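Local coordinates for protein putative laminarinase (Phanerochaete chrysosporium, PDB 2W39) that probably cleaves beta-1,3-linked glucans such as laminarin as a family 16 glycoside hydrolase, holding glucose units in its binding cleft, at residues R55-T60 with G68-R73; P100-T105 with D117-V122; G185-E190 with V198-R203. All blocks are in the same frame, centred on the assembly; numbering follows the deposited sequence.

Contact 1. Residues R55-T60 with G68-R73; sequences RADHTT and GRNSVR. With NAG (2-acetamido-2-deoxy-beta-D-glucopyranose), chain C.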
loop_
_atom_site.group_PDB
_atom_site.type_symbol
_atom_site.label_atom_id
_atom_site.label_comp_id
_atom_site.label_asym_id
_atom_site.label_seq_id
_atom_site.Cartn_x
_atom_site.Cartn_y
_atom_site.Cartn_z
ATOM N N ARG A 55 -4.416 -8.544 -9.775
ATOM C CA ARG A 55 -4.458 -7.757 -11.010
ATOM C C ARG A 55 -5.839 -7.206 -11.329
ATOM O O ARG A 55 -6.859 -7.691 -10.843
ATOM C CB ARG A 55 -3.949 -8.586 -12.208
ATOM C CG ARG A 55 -4.741 -9.875 -12.450
ATOM C CD ARG A 55 -4.624 -10.437 -13.870
ATOM N NE ARG A 55 -3.271 -10.816 -14.265
ATOM C CZ ARG A 55 -2.682 -12.000 -14.069
ATOM N NH1 ARG A 55 -1.456 -12.141 -14.537
ATOM N NH2 ARG A 55 -3.260 -13.029 -13.408
ATOM N N ALA A 56 -5.839 -6.178 -12.175
ATOM C CA ALA A 56 -7.037 -5.661 -12.825
ATOM C C ALA A 56 -7.447 -6.512 -14.006
ATOM O O ALA A 56 -6.611 -7.102 -14.681
ATOM C CB ALA A 56 -6.740 -4.268 -13.345
ATOM N N ASP A 57 -8.738 -6.526 -14.291
ATOM C CA ASP A 57 -9.228 -6.999 -15.582
ATOM C C ASP A 57 -8.570 -6.173 -16.690
ATOM O O ASP A 57 -8.610 -4.926 -16.661
ATOM C CB ASP A 57 -10.756 -6.849 -15.565
ATOM C CG ASP A 57 -11.424 -7.153 -16.910
ATOM O OD1 ASP A 57 -10.915 -6.699 -17.956
ATOM O OD2 ASP A 57 -12.507 -7.789 -16.877
ATOM N N HIS A 58 -7.976 -6.871 -17.657
ATOM C CA HIS A 58 -7.329 -6.181 -18.770
ATOM C C HIS A 58 -7.876 -6.631 -20.126
ATOM O O HIS A 58 -7.193 -6.495 -21.147
ATOM C CB HIS A 58 -5.803 -6.316 -18.702
ATOM C CG HIS A 58 -5.313 -7.710 -18.911
ATOM N ND1 HIS A 58 -5.199 -8.640 -17.900
ATOM C CD2 HIS A 58 -4.896 -8.325 -20.038
ATOM C CE1 HIS A 58 -4.740 -9.777 -18.405
ATOM N NE2 HIS A 58 -4.552 -9.611 -19.702
ATOM N N THR A 59 -9.107 -7.142 -20.116
ATOM C CA THR A 59 -9.725 -7.671 -21.336
ATOM C C THR A 59 -11.102 -7.095 -21.647
ATOM O O THR A 59 -11.491 -7.056 -22.804
ATOM C CB THR A 59 -9.843 -9.215 -21.279
ATOM O OG1 THR A 59 -10.515 -9.583 -20.076
ATOM C CG2 THR A 59 -8.469 -9.889 -21.327
ATOM N N THR A 60 -11.850 -6.674 -20.632
ATOM C CA THR A 60 -13.238 -6.227 -20.811
ATOM C C THR A 60 -13.283 -4.741 -21.091
ATOM O O THR A 60 -12.659 -3.952 -20.374
ATOM C CB THR A 60 -14.052 -6.483 -19.528
ATOM O OG1 THR A 60 -13.892 -7.852 -19.138
ATOM C CG2 THR A 60 -15.535 -6.195 -19.743
ATOM N N GLY A 68 -17.600 -0.888 -12.325
ATOM C CA GLY A 68 -16.229 -0.527 -12.652
ATOM C C GLY A 68 -15.356 -1.695 -13.044
ATOM O O GLY A 68 -15.817 -2.832 -13.161
ATOM N N ARG A 69 -14.077 -1.411 -13.245
ATOM C CA ARG A 69 -13.149 -2.433 -13.715
ATOM C C ARG A 69 -12.895 -3.436 -12.600
ATOM O O ARG A 69 -12.607 -3.053 -11.462
ATOM C CB ARG A 69 -11.841 -1.790 -14.192
ATOM C CG ARG A 69 -10.870 -2.762 -14.855
ATOM C CD ARG A 69 -9.874 -2.081 -15.789
ATOM N NE ARG A 69 -10.539 -1.574 -16.999
ATOM C CZ ARG A 69 -11.008 -2.327 -17.995
ATOM N NH1 ARG A 69 -10.867 -3.651 -17.993
ATOM N NH2 ARG A 69 -11.635 -1.732 -19.000
ATOM N N ASN A 70 -12.993 -4.725 -12.907
ATOM C CA ASN A 70 -12.789 -5.726 -11.869
ATOM C C ASN A 70 -11.371 -5.660 -11.317
ATOM O O ASN A 70 -10.385 -5.527 -12.068
ATOM C CB ASN A 70 -13.030 -7.144 -12.386
ATOM C CG ASN A 70 -14.487 -7.444 -12.661
ATOM O OD1 ASN A 70 -15.392 -6.755 -12.204
ATOM N ND2 ASN A 70 -14.719 -8.531 -13.405
ATOM N N SER A 71 -11.276 -5.737 -9.989
ATOM C CA SER A 71 -10.003 -5.699 -9.290
ATOM C C SER A 71 -10.203 -6.351 -7.926
ATOM O O SER A 71 -11.293 -6.871 -7.633
ATOM C CB SER A 71 -9.534 -4.250 -9.163
ATOM O OG SER A 71 -8.178 -4.214 -8.738
ATOM N N VAL A 72 -9.162 -6.299 -7.102
ATOM C CA VAL A 72 -9.200 -6.964 -5.811
ATOM C C VAL A 72 -8.657 -6.073 -4.701
ATOM O O VAL A 72 -7.775 -5.224 -4.921
ATOM C CB VAL A 72 -8.460 -8.326 -5.832
ATOM C CG1 VAL A 72 -9.110 -9.301 -6.831
ATOM C CG2 VAL A 72 -6.976 -8.163 -6.119
ATOM N N ARG A 73 -9.169 -6.327 -3.497
ATOM C CA ARG A 73 -8.750 -5.692 -2.251
ATOM C C ARG A 73 -8.707 -6.822 -1.226
ATOM O O ARG A 73 -9.751 -7.344 -0.833
ATOM C CB ARG A 73 -9.758 -4.611 -1.862
ATOM C CG ARG A 73 -9.533 -4.018 -0.468
ATOM C CD ARG A 73 -10.310 -2.752 -0.300
ATOM N NE ARG A 73 -10.415 -2.341 1.101
ATOM C CZ ARG A 73 -10.581 -1.084 1.513
ATOM N NH1 ARG A 73 -10.507 -0.069 0.662
ATOM N NH2 ARG A 73 -10.752 -0.833 2.803
HETATM C C1 NAG C . -3.391 -16.615 -14.781
HETATM C C2 NAG C . -3.025 -17.339 -16.092
HETATM C C3 NAG C . -1.536 -17.696 -16.155
HETATM C C4 NAG C . -0.641 -16.550 -15.705
HETATM C C5 NAG C . -1.118 -16.035 -14.346
HETATM C C6 NAG C . -0.219 -14.918 -13.812
HETATM C C7 NAG C . -4.525 -18.962 -17.235
HETATM C C8 NAG C . -5.141 -20.324 -17.108
HETATM N N2 NAG C . -3.797 -18.569 -16.190
HETATM O O3 NAG C . -1.167 -18.088 -17.464
HETATM O O4 NAG C . 0.692 -17.004 -15.611
HETATM O O5 NAG C . -2.454 -15.580 -14.502
HETATM O O6 NAG C . -0.253 -13.785 -14.655
HETATM O O7 NAG C . -4.706 -18.295 -18.256
HETATM O O HOH W 1 -13.954 -5.664 -15.468
HETATM O O HOH W 2 -12.680 -9.785 -15.049
#
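Both terminal nitrogens of Arg69 converge on a single backbone oxygen, Thr60 O. NH2 meets it at 2.8 Å, nearly along the C=O axis (167°), while NH1 of Arg69 bonds to the same Thr60 O at 3.0 Å, and the oxygen lies within 9° of the guanidinium plane. The arginine chain starts extended and bends at chi3 (-70°), which turns the guanidinium onto the loop. NH1 of Arg69 is shared further: it donates to Asp57 O from above that carbonyl's plane at 2.9 Å and forms a salt bridge with Asp57 OD1 at 3.0 Å.

The aspartate in turn organises the loop around itself. Thr59 N reaches Asp57 OD1 on the anti side, closing an Asx turn, and Thr60 N binds the syn lone pair of OD1 at 2.8 Å. The hydroxyl Thr60 OG1 takes the syn lone pair of Asp57 OD2 at 2.7 Å. A water joins OD2 to Asn70 ND2, whereas Asn70 OD1 is bonded to Asn32. Between the backbones, Asp57 N donates almost straight to Asn70 O at 2.9 Å.

Arg69 is buried, and its NH2 also bonds to Val277 O. With one carboxylate and three carbonyl oxygens turned toward it, the guanidinium is likely to be stabilised as a cation, and its bonds tie the loop to the strand through backbone carbonyls as well as through charge.

Contact 2. Residues P100-T105 with D117-V122; sequences PAAWET and DIIEGV. With BGC (beta-D-glucopyranose), chain B; LGC (D-glucono-1,5-lactone), chain D.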
loop_
_atom_site.group_PDB
_atom_site.type_symbol
_atom_site.label_atom_id
_atom_site.label_comp_id
_atom_site.label_asym_id
_atom_site.label_seq_id
_atom_site.Cartn_x
_atom_site.Cartn_y
_atom_site.Cartn_z
ATOM N N PRO A 100 -2.896 1.969 -6.555
ATOM C CA PRO A 100 -2.582 0.806 -5.736
ATOM C C PRO A 100 -2.200 1.220 -4.316
ATOM O O PRO A 100 -1.723 2.340 -4.107
ATOM C CB PRO A 100 -1.363 0.217 -6.439
ATOM C CG PRO A 100 -0.630 1.433 -6.991
ATOM C CD PRO A 100 -1.727 2.413 -7.346
ATOM N N ALA A 101 -2.377 0.313 -3.361
ATOM C CA ALA A 101 -1.919 0.556 -2.006
ATOM C C ALA A 101 -1.627 -0.731 -1.256
ATOM O O ALA A 101 -2.300 -1.752 -1.454
ATOM C CB ALA A 101 -2.947 1.398 -1.234
ATOM N N ALA A 102 -0.626 -0.651 -0.377
ATOM C CA ALA A 102 -0.385 -1.666 0.663
ATOM C C ALA A 102 -0.359 -0.870 1.966
ATOM O O ALA A 102 0.392 0.107 2.102
ATOM C CB ALA A 102 0.928 -2.407 0.437
ATOM N N TRP A 103 -1.202 -1.260 2.917
ATOM C CA TRP A 103 -1.493 -0.396 4.049
ATOM C C TRP A 103 -2.066 -1.201 5.191
ATOM O O TRP A 103 -2.320 -2.392 5.059
ATOM C CB TRP A 103 -2.407 0.754 3.594
ATOM C CG TRP A 103 -3.702 0.381 2.959
ATOM C CD1 TRP A 103 -3.892 -0.286 1.767
ATOM C CD2 TRP A 103 -4.995 0.805 3.387
ATOM N NE1 TRP A 103 -5.236 -0.346 1.466
ATOM C CE2 TRP A 103 -5.933 0.323 2.442
ATOM C CE3 TRP A 103 -5.455 1.550 4.476
ATOM C CZ2 TRP A 103 -7.293 0.581 2.549
ATOM C CZ3 TRP A 103 -6.813 1.812 4.572
ATOM C CH2 TRP A 103 -7.710 1.313 3.622
ATOM N N GLU A 104 -2.274 -0.516 6.310
ATOM C CA GLU A 104 -2.937 -1.121 7.468
ATOM C C GLU A 104 -3.962 -0.154 8.005
ATOM O O GLU A 104 -3.744 1.065 8.021
ATOM C CB GLU A 104 -1.956 -1.459 8.602
ATOM C CG GLU A 104 -0.856 -2.390 8.184
ATOM C CD GLU A 104 0.016 -2.839 9.345
ATOM O OE1 GLU A 104 -0.118 -2.291 10.457
ATOM O OE2 GLU A 104 0.852 -3.760 9.133
ATOM N N THR A 105 -5.085 -0.696 8.462
ATOM C CA THR A 105 -6.083 0.120 9.143
ATOM C C THR A 105 -7.026 -0.757 9.951
ATOM O O THR A 105 -6.956 -1.992 9.886
ATOM C CB THR A 105 -6.873 0.990 8.124
ATOM O OG1 THR A 105 -7.561 2.029 8.825
ATOM C CG2 THR A 105 -7.885 0.154 7.344
ATOM N N ASP A 117 -0.301 4.053 5.571
ATOM C CA ASP A 117 -0.115 3.715 4.160
ATOM C C ASP A 117 1.359 3.502 3.933
ATOM O O ASP A 117 2.162 4.399 4.180
ATOM C CB ASP A 117 -0.651 4.833 3.268
ATOM C CG ASP A 117 -2.085 5.190 3.609
ATOM O OD1 ASP A 117 -2.924 4.258 3.710
ATOM O OD2 ASP A 117 -2.375 6.364 3.823
ATOM N N ILE A 118 1.711 2.292 3.495
ATOM C CA ILE A 118 3.101 1.876 3.344
ATOM C C ILE A 118 3.568 2.057 1.897
ATOM O O ILE A 118 4.635 2.629 1.655
ATOM C CB ILE A 118 3.267 0.408 3.815
ATOM C CG1 ILE A 118 2.822 0.277 5.280
ATOM C CG2 ILE A 118 4.703 -0.042 3.608
ATOM C CD1 ILE A 118 2.655 -1.173 5.765
ATOM N N ILE A 119 2.765 1.561 0.954
ATOM C CA ILE A 119 2.955 1.790 -0.470
ATOM C C ILE A 119 1.698 2.457 -0.973
ATOM O O ILE A 119 0.604 1.946 -0.776
ATOM C CB ILE A 119 3.168 0.480 -1.248
ATOM C CG1 ILE A 119 4.270 -0.377 -0.594
ATOM C CG2 ILE A 119 3.477 0.808 -2.716
ATOM C CD1 ILE A 119 4.464 -1.753 -1.236
ATOM N N GLU A 120 1.832 3.603 -1.632
ATOM C CA GLU A 120 0.649 4.268 -2.184
ATOM C C GLU A 120 1.031 5.347 -3.169
ATOM O O GLU A 120 1.967 6.117 -2.936
ATOM C CB GLU A 120 -0.170 4.945 -1.069
ATOM C CG GLU A 120 -1.573 5.320 -1.549
ATOM C CD GLU A 120 -2.411 6.080 -0.543
ATOM O OE1 GLU A 120 -1.879 6.531 0.495
ATOM O OE2 GLU A 120 -3.624 6.233 -0.817
ATOM N N GLY A 121 0.277 5.434 -4.258
ATOM C CA GLY A 121 0.379 6.565 -5.171
ATOM C C GLY A 121 -0.708 6.458 -6.214
ATOM O O GLY A 121 -1.590 5.598 -6.123
ATOM N N VAL A 122 -0.647 7.363 -7.192
ATOM C CA VAL A 122 -1.649 7.413 -8.238
ATOM C C VAL A 122 -1.022 7.725 -9.582
ATOM O O VAL A 122 -0.037 8.468 -9.663
ATOM C CB VAL A 122 -2.747 8.489 -7.946
ATOM C CG1 VAL A 122 -3.490 8.165 -6.671
ATOM C CG2 VAL A 122 -2.165 9.893 -7.889
HETATM C C2 BGC B . -7.071 6.723 2.214
HETATM C C3 BGC B . -7.858 5.413 2.300
HETATM C C4 BGC B . -7.481 4.545 1.112
HETATM C C5 BGC B . -6.030 4.133 1.314
HETATM C C6 BGC B . -5.566 3.169 0.231
HETATM C C1 BGC B . -5.609 6.583 1.742
HETATM O O1 BGC B . -5.364 7.520 0.677
HETATM O O2 BGC B . -7.098 7.381 3.491
HETATM O O3 BGC B . -9.275 5.664 2.335
HETATM O O4 BGC B . -8.319 3.393 1.024
HETATM O O5 BGC B . -5.166 5.280 1.309
HETATM O O6 BGC B . -5.199 3.904 -0.943
HETATM C C1 LGC D . -5.884 6.515 2.219
HETATM C C2 LGC D . -7.343 6.600 2.554
HETATM O O5 LGC D . -5.252 5.296 1.716
HETATM O O1 LGC D . -5.181 7.504 2.355
HETATM O O2 LGC D . -7.525 7.091 3.896
HETATM C C3 LGC D . -8.030 5.244 2.347
HETATM O O3 LGC D . -9.450 5.430 2.213
HETATM C C4 LGC D . -7.459 4.549 1.112
HETATM O O4 LGC D . -8.248 3.423 0.740
HETATM C C5 LGC D . -6.037 4.124 1.458
HETATM C C6 LGC D . -5.319 3.309 0.386
HETATM O O6 LGC D . -5.297 3.972 -0.886
#
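The Trp103 indole offers one face to the bound sugar, has Ala101 O at its edge, and runs beside the Asp117 carboxylate, whose plane is turned 55° from the ring. C6 of the sugar, modelled as superposed glucose and gluconolactone, sits 3.6 Å above the ring plane. Asp117 OD1 comes obliquely, 3.5 Å from Trp103 CB. The tryptophan's CG stands between backbone N and carbonyl carbon (chi1 57°), an orientation that turns one face of the indole to the sugar, and Trp103 NE1 bonds to Asn250. With a leucine at this position, the sugar would probably lose its flat platform and Asn250 its indole donor.

A classic beta bulge sets the spacing. Ile118 N and Ile119 N both donate to Ala102 O, at 2.9 and 3.0 Å respectively, and Ala102 N returns a bond to Ile119 O at 2.9 Å. The extra residue lets Asp117 and Glu120, three positions apart, point to the same face as Ala101 and Trp103. Glu120 extends fully to the sugar, and its OE2 is also held by Trp99 NE1. Asp117 and Glu120 fall, with Glu115, in the E-x-D-x-x-E signature that holds the catalytic carboxylates of family 16 enzymes, consistent with a role in catalysis here. On the reverse face Ile119 CD1 rests on Ala102 CB at 4.0 Å.

Strand 98-105 is flanked on its other edge by strand 246-253, and strand 115-120 by strand 129-133, while Ile118 packs on Tyr187 and Met189, and Ile119 on Tyr187, of strand 185-191 in the facing sheet.

Contact 3. Residues G185-E190 with V198-R203; sequences GWYAME and VWFFPR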
loop_
_atom_site.group_PDB
_atom_site.type_symbol
_atom_site.label_atom_id
_atom_site.label_comp_id
_atom_site.label_asym_id
_atom_site.label_seq_id
_atom_site.Cartn_x
_atom_site.Cartn_y
_atom_site.Cartn_z
ATOM N N GLY A 185 11.277 -4.223 -5.022
ATOM C CA GLY A 185 12.087 -4.071 -3.823
ATOM C C GLY A 185 11.308 -4.471 -2.598
ATOM O O GLY A 185 10.299 -5.173 -2.687
ATOM N N TRP A 186 11.806 -4.029 -1.450
ATOM C CA TRP A 186 11.244 -4.409 -0.161
ATOM C C TRP A 186 10.741 -3.177 0.555
ATOM O O TRP A 186 11.414 -2.130 0.608
ATOM C CB TRP A 186 12.289 -5.069 0.732
ATOM C CG TRP A 186 12.826 -6.364 0.222
ATOM C CD1 TRP A 186 12.353 -7.615 0.528
ATOM C CD2 TRP A 186 13.951 -6.551 -0.643
ATOM N NE1 TRP A 186 13.119 -8.566 -0.098
ATOM C CE2 TRP A 186 14.103 -7.945 -0.824
ATOM C CE3 TRP A 186 14.840 -5.674 -1.293
ATOM C CZ2 TRP A 186 15.124 -8.496 -1.612
ATOM C CZ3 TRP A 186 15.871 -6.229 -2.071
ATOM C CH2 TRP A 186 15.995 -7.630 -2.224
ATOM N N TYR A 187 9.539 -3.289 1.105
ATOM C CA TYR A 187 9.000 -2.301 2.047
ATOM C C TYR A 187 8.862 -2.974 3.390
ATOM O O TYR A 187 8.293 -4.073 3.483
ATOM C CB TYR A 187 7.640 -1.783 1.581
ATOM C CG TYR A 187 7.762 -0.619 0.619
ATOM C CD1 TYR A 187 7.773 -0.806 -0.766
ATOM C CD2 TYR A 187 7.886 0.683 1.116
ATOM C CE1 TYR A 187 7.888 0.296 -1.630
ATOM C CE2 TYR A 187 8.030 1.769 0.263
ATOM C CZ TYR A 187 8.026 1.562 -1.101
ATOM O OH TYR A 187 8.180 2.668 -1.896
ATOM N N ALA A 188 9.341 -2.317 4.444
ATOM C CA ALA A 188 9.193 -2.834 5.809
ATOM C C ALA A 188 8.613 -1.729 6.671
ATOM O O ALA A 188 8.980 -0.559 6.538
ATOM C CB ALA A 188 10.530 -3.298 6.356
ATOM N N MET A 189 7.709 -2.100 7.570
ATOM C CA MET A 189 7.082 -1.134 8.468
ATOM C C MET A 189 7.170 -1.692 9.873
ATOM O O MET A 189 6.735 -2.826 10.105
ATOM C CB MET A 189 5.630 -0.888 8.032
ATOM C CG MET A 189 4.873 0.220 8.766
ATOM S SD MET A 189 4.405 -0.183 10.471
ATOM C CE MET A 189 3.265 -1.533 10.208
ATOM N N GLU A 190 7.763 -0.918 10.787
ATOM C CA GLU A 190 7.784 -1.233 12.207
ATOM C C GLU A 190 6.856 -0.283 12.941
ATOM O O GLU A 190 6.982 0.938 12.826
ATOM C CB GLU A 190 9.208 -1.121 12.773
ATOM C CG GLU A 190 9.262 -1.373 14.286
ATOM C CD GLU A 190 10.634 -1.217 14.900
ATOM O OE1 GLU A 190 11.524 -0.653 14.240
ATOM O OE2 GLU A 190 10.801 -1.642 16.072
ATOM N N VAL A 198 8.857 3.360 8.256
ATOM C CA VAL A 198 8.831 2.604 7.011
ATOM C C VAL A 198 10.214 2.704 6.374
ATOM O O VAL A 198 10.790 3.800 6.305
ATOM C CB VAL A 198 7.766 3.139 6.014
ATOM C CG1 VAL A 198 7.780 2.361 4.711
ATOM C CG2 VAL A 198 6.366 3.108 6.615
ATOM N N TRP A 199 10.707 1.562 5.895
ATOM C CA TRP A 199 11.927 1.535 5.087
ATOM C C TRP A 199 11.576 1.030 3.694
ATOM O O TRP A 199 10.836 0.042 3.555
ATOM C CB TRP A 199 12.948 0.544 5.640
ATOM C CG TRP A 199 13.570 0.846 6.962
ATOM C CD1 TRP A 199 14.818 1.360 7.177
ATOM C CD2 TRP A 199 13.008 0.586 8.258
ATOM N NE1 TRP A 199 15.063 1.454 8.532
ATOM C CE2 TRP A 199 13.968 0.986 9.215
ATOM C CE3 TRP A 199 11.788 0.040 8.700
ATOM C CZ2 TRP A 199 13.756 0.847 10.596
ATOM C CZ3 TRP A 199 11.578 -0.092 10.060
ATOM C CH2 TRP A 199 12.555 0.310 10.992
ATOM N N PHE A 200 12.154 1.667 2.675
ATOM C CA PHE A 200 12.159 1.125 1.337
ATOM C C PHE A 200 13.580 0.788 0.911
ATOM O O PHE A 200 14.458 1.633 1.028
ATOM C CB PHE A 200 11.594 2.125 0.321
ATOM C CG PHE A 200 11.769 1.652 -1.087
ATOM C CD1 PHE A 200 11.201 0.442 -1.495
ATOM C CD2 PHE A 200 12.575 2.350 -1.984
ATOM C CE1 PHE A 200 11.399 -0.036 -2.777
ATOM C CE2 PHE A 200 12.772 1.839 -3.288
ATOM C CZ PHE A 200 12.173 0.665 -3.644
ATOM N N PHE A 201 13.783 -0.418 0.378
ATOM C CA PHE A 201 15.046 -0.818 -0.255
ATOM C C PHE A 201 14.772 -1.314 -1.661
ATOM O O PHE A 201 14.021 -2.259 -1.838
ATOM C CB PHE A 201 15.757 -1.908 0.547
ATOM C CG PHE A 201 16.258 -1.417 1.863
ATOM C CD1 PHE A 201 15.495 -1.564 3.010
ATOM C CD2 PHE A 201 17.465 -0.735 1.946
ATOM C CE1 PHE A 201 15.938 -1.054 4.228
ATOM C CE2 PHE A 201 17.909 -0.240 3.153
ATOM C CZ PHE A 201 17.146 -0.396 4.290
ATOM N N PRO A 202 15.374 -0.662 -2.671
ATOM C CA PRO A 202 15.334 -1.130 -4.060
ATOM C C PRO A 202 15.806 -2.575 -4.220
ATOM O O PRO A 202 16.668 -3.043 -3.459
ATOM C CB PRO A 202 16.306 -0.175 -4.764
ATOM C CG PRO A 202 16.188 1.103 -3.965
ATOM C CD PRO A 202 16.108 0.614 -2.548
ATOM N N ARG A 203 15.265 -3.266 -5.222
ATOM C CA ARG A 203 15.661 -4.643 -5.494
ATOM C C ARG A 203 17.170 -4.825 -5.621
ATOM O O ARG A 203 17.720 -5.852 -5.187
ATOM C CB ARG A 203 15.004 -5.094 -6.797
ATOM C CG ARG A 203 15.324 -6.523 -7.211
ATOM C CD ARG A 203 14.791 -7.556 -6.225
ATOM N NE ARG A 203 13.347 -7.386 -6.021
ATOM C CZ ARG A 203 12.622 -8.001 -5.096
ATOM N NH1 ARG A 203 13.158 -8.862 -4.240
ATOM N NH2 ARG A 203 11.320 -7.753 -5.030
#
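Strands 185-190 and 198-202 run antiparallel at 166° with axes 4.7 Å apart, and four backbone hydrogen bonds pair Trp186 with Phe201 and Ala188 with Trp199 in both directions. At one end Arg203 crosses over the six-membered ring of Trp186 in a cation-pi contact, its CZ 4.4 Å from the centroid and 14° off the normal. NH1 of Arg203 comes nearest, 3.3 Å from Trp186 CZ2. Bends at chi2 and chi3 fold the arginine back over the ring, and NH2 makes a salt bridge with Asp88. Beside it, Gly185 has backbone angles (phi 158°) at which a beta carbon would jam against the preceding carbonyl oxygen, and here it would also run into Phe201 O.

Tyr187 and Phe200 share the opposite face, meeting obliquely with Phe200 CD1 over the tyrosine ring, 3.3 Å from Tyr187 CE1. Val198 CG1 sits at the edge of that ring, 4.0 Å from Tyr187 CD2, and Val198 CG2 lies 3.9 Å from Met189 CG. The two strands form a beta hairpin in one sheet of the family's beta sandwich. Tyr187, Met189 and Val198 look into the sandwich, where Val198 also reaches Ile118, while Trp186, Ala188 and Phe201 look the other way, onto Ile212 of helix 210-214. Tyr187 OH is bonded to Ser174 O.

Farther along, Glu190 runs alongside Trp199, its OE1 at the ring edge, 3.5 Å from Trp199 CH2. That carboxylate is bonded to Tyr3 and Thr221, and Trp199 NE1 to Gly225 O.

How the contacts relate
From the N terminus the three contacts follow in series; none nests in or crosses another. Contact 1 closes the loop between strands 51-55 and 69-76, which belong to different sheets of the sandwich. Contact 2 then closes the hairpin of strands 98-105 and 115-120 in the same mixed sheet as strand 69-76; the two contacts touch where Arg73 NH2 lies 3.7 Å from Trp103 CZ2. Contact 3 closes the later hairpin 185-202 in the antiparallel sheet. It meets contact 2 across the sandwich, with Ile119 CD1 3.5 Å from Tyr187 CD1, whereas contacts 1 and 3 stay about 16 Å apart at their nearest atoms, on opposite sides of the chain's centre.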